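Local coordinates for protein ATP-dependent DNA ligase (Mycobacterium tuberculosis, PDB 6NHX) that joins breaks in double-stranded DNA at the expense of ATP and works with Ku in non-homologous end joining, a repair of reduced fidelity, at residues R173-P176 with G177-C180. The protein carries 1 engineered substitution. Sequence-based numbering, arbitrary orientation.
Sequences RYQP and GRRC. With ATP (adenosine-5'-triphosphate), chain B.
Gln175 and Arg178 occupy the two ends of a type II beta turn, with Pro176 and Gly177 at its corners, in the nucleotidyltransferase domain of the ligase. The turn leads from the loop after strand 164-169 into the short strand 179-180. Its closing backbone bond, from Arg178 N to Gln175 O, is weak, at 3.4 Å. Gly177 supplies the positive phi that the third position of this turn requires.

Beside the turn, the side chains of its end residues meet by van der Waals contact. Gln175 NE2 lies 3.7 Å from Arg178 CD and 3.8 Å from Arg178 NH1, the amide and guanidinium planes being only 16° apart. The Gln175 side chain, extended beyond CG, runs alongside the sulfur of Cys180 from CB to the amide, with Gln175 OE1 3.6 Å from Cys180 SG, while the buried thiol also packs on Met11.

Arg179 turns away from this cluster to the ATP. With CG anti to the backbone N (chi1 -167°), its guanidinium meets the gamma-phosphate edge-on, and NH1 also bonds to Ala13 O of the adjacent strand 12-15. Two nearly straight hydrogen bonds grip separate phosphate oxygens: Arg179 NH1 to ATP O1G at 2.9 Å (174°), and Arg179 NH2 to ATP O2G, also at 2.9 Å.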
loop_
_atom_site.group_PDB
_atom_site.type_symbol
_atom_site.label_atom_id
_atom_site.label_comp_id
_atom_site.label_asym_id
_atom_site.label_seq_id
_atom_site.Cartn_x
_atom_site.Cartn_y
_atom_site.Cartn_z
ATOM N N ARG A 173 13.643 -18.011 -4.717
ATOM C CA ARG A 173 14.638 -17.279 -3.955
ATOM C C ARG A 173 14.178 -15.834 -3.754
ATOM O O ARG A 173 13.206 -15.366 -4.355
ATOM C CB ARG A 173 16.004 -17.365 -4.642
ATOM C CG ARG A 173 16.454 -16.110 -5.395
ATOM C CD ARG A 173 17.737 -16.339 -6.204
ATOM N NE ARG A 173 18.916 -16.582 -5.366
ATOM C CZ ARG A 173 19.514 -15.670 -4.599
ATOM N NH1 ARG A 173 19.052 -14.425 -4.541
ATOM N NH2 ARG A 173 20.586 -16.007 -3.884
ATOM N N TYR A 174 14.875 -15.114 -2.883
ATOM C CA TYR A 174 14.608 -13.698 -2.656
ATOM C C TYR A 174 15.557 -12.884 -3.517
ATOM O O TYR A 174 16.775 -13.040 -3.412
ATOM C CB TYR A 174 14.797 -13.332 -1.182
ATOM C CG TYR A 174 14.181 -11.995 -0.848
ATOM C CD1 TYR A 174 12.867 -11.910 -0.398
ATOM C CD2 TYR A 174 14.894 -10.807 -1.045
ATOM C CE1 TYR A 174 12.277 -10.671 -0.100
ATOM C CE2 TYR A 174 14.306 -9.567 -0.773
ATOM C CZ TYR A 174 13.003 -9.514 -0.296
ATOM O OH TYR A 174 12.428 -8.295 -0.027
ATOM N N GLN A 175 15.000 -12.023 -4.377
ATOM C CA GLN A 175 15.774 -11.234 -5.333
ATOM C C GLN A 175 15.684 -9.754 -4.986
ATOM O O GLN A 175 14.749 -9.060 -5.413
ATOM C CB GLN A 175 15.271 -11.500 -6.757
ATOM C CG GLN A 175 15.333 -12.968 -7.108
ATOM C CD GLN A 175 15.146 -13.238 -8.581
ATOM O OE1 GLN A 175 14.262 -14.001 -8.971
ATOM N NE2 GLN A 175 15.985 -12.625 -9.408
ATOM N N PRO A 176 16.618 -9.226 -4.192
ATOM C CA PRO A 176 16.499 -7.833 -3.753
ATOM C C PRO A 176 16.486 -6.870 -4.932
ATOM O O PRO A 176 17.253 -7.012 -5.888
ATOM C CB PRO A 176 17.740 -7.630 -2.874
ATOM C CG PRO A 176 18.123 -8.999 -2.431
ATOM C CD PRO A 176 17.760 -9.914 -3.557
ATOM N N GLY A 177 15.578 -5.900 -4.859
ATOM C CA GLY A 177 15.558 -4.813 -5.815
ATOM C C GLY A 177 15.016 -5.175 -7.175
ATOM O O GLY A 177 15.195 -4.407 -8.121
ATOM N N ARG A 178 14.362 -6.325 -7.309
ATOM C CA ARG A 178 13.877 -6.775 -8.611
ATOM C C ARG A 178 12.400 -7.121 -8.532
ATOM O O ARG A 178 11.937 -7.688 -7.538
ATOM C CB ARG A 178 14.621 -8.027 -9.079
ATOM C CG ARG A 178 16.075 -7.801 -9.435
ATOM C CD ARG A 178 16.693 -9.076 -9.995
ATOM N NE ARG A 178 16.765 -9.063 -11.456
ATOM C CZ ARG A 178 15.794 -9.495 -12.257
ATOM N NH1 ARG A 178 14.669 -9.973 -11.741
ATOM N NH2 ARG A 178 15.947 -9.447 -13.576
ATOM N N ARG A 179 11.664 -6.800 -9.589
ATOM C CA ARG A 179 10.292 -7.259 -9.745
ATOM C C ARG A 179 10.322 -8.571 -10.513
ATOM O O ARG A 179 10.942 -8.656 -11.577
ATOM C CB ARG A 179 9.470 -6.215 -10.499
ATOM C CG ARG A 179 7.976 -6.465 -10.426
ATOM C CD ARG A 179 7.183 -5.390 -11.183
ATOM N NE ARG A 179 7.461 -4.037 -10.692
ATOM C CZ ARG A 179 6.841 -3.458 -9.669
ATOM N NH1 ARG A 179 5.896 -4.108 -8.991
ATOM N NH2 ARG A 179 7.160 -2.208 -9.334
ATOM N N CYS A 180 9.666 -9.601 -9.973
ATOM C CA CYS A 180 9.900 -10.963 -10.434
ATOM C C CYS A 180 8.600 -11.685 -10.751
ATOM O O CYS A 180 7.564 -11.454 -10.118
ATOM C CB CYS A 180 10.643 -11.765 -9.359
ATOM S SG CYS A 180 12.247 -11.058 -8.936
HETATM P PG ATP B . 4.598 -1.486 -6.431
HETATM O O1G ATP B . 4.412 -2.959 -6.736
HETATM O O2G ATP B . 5.576 -0.758 -7.333
HETATM O O3G ATP B . 4.856 -1.230 -4.956
HETATM P PB ATP B . 2.010 -0.257 -5.830
HETATM O O1B ATP B . 0.935 0.375 -6.677
HETATM O O2B ATP B . 2.584 0.467 -4.632
HETATM O O3B ATP B . 3.191 -0.766 -6.802
HETATM P PA ATP B . 0.144 -2.457 -5.535
HETATM O O1A ATP B . -0.039 -2.658 -7.009
HETATM O O2A ATP B . -0.867 -1.799 -4.633
HETATM O O3A ATP B . 1.531 -1.695 -5.329
HETATM O "O5'" ATP B . 0.688 -3.838 -4.888
HETATM C "C5'" ATP B . 0.696 -4.020 -3.475
HETATM C "C4'" ATP B . 1.943 -3.395 -2.841
HETATM O "O4'" ATP B . 1.976 -3.816 -1.477
HETATM C "C3'" ATP B . 3.243 -3.855 -3.466
HETATM O "O3'" ATP B . 4.244 -2.873 -3.210
HETATM C "C2'" ATP B . 3.547 -5.071 -2.639
HETATM O "O2'" ATP B . 4.937 -5.426 -2.670
HETATM C "C1'" ATP B . 3.112 -4.645 -1.241
HETATM N N9 ATP B . 2.603 -5.779 -0.443
HETATM C C8 ATP B . 1.469 -5.790 0.302
HETATM N N7 ATP B . 1.317 -6.983 0.939
HETATM C C5 ATP B . 2.387 -7.730 0.603
HETATM C C6 ATP B . 2.834 -9.082 0.903
HETATM N N6 ATP B . 2.094 -9.883 1.679
HETATM N N1 ATP B . 3.988 -9.495 0.359
HETATM C C2 ATP B . 4.736 -8.717 -0.432
HETATM N N3 ATP B . 4.381 -7.467 -0.767
HETATM C C4 ATP B . 3.224 -6.947 -0.297
#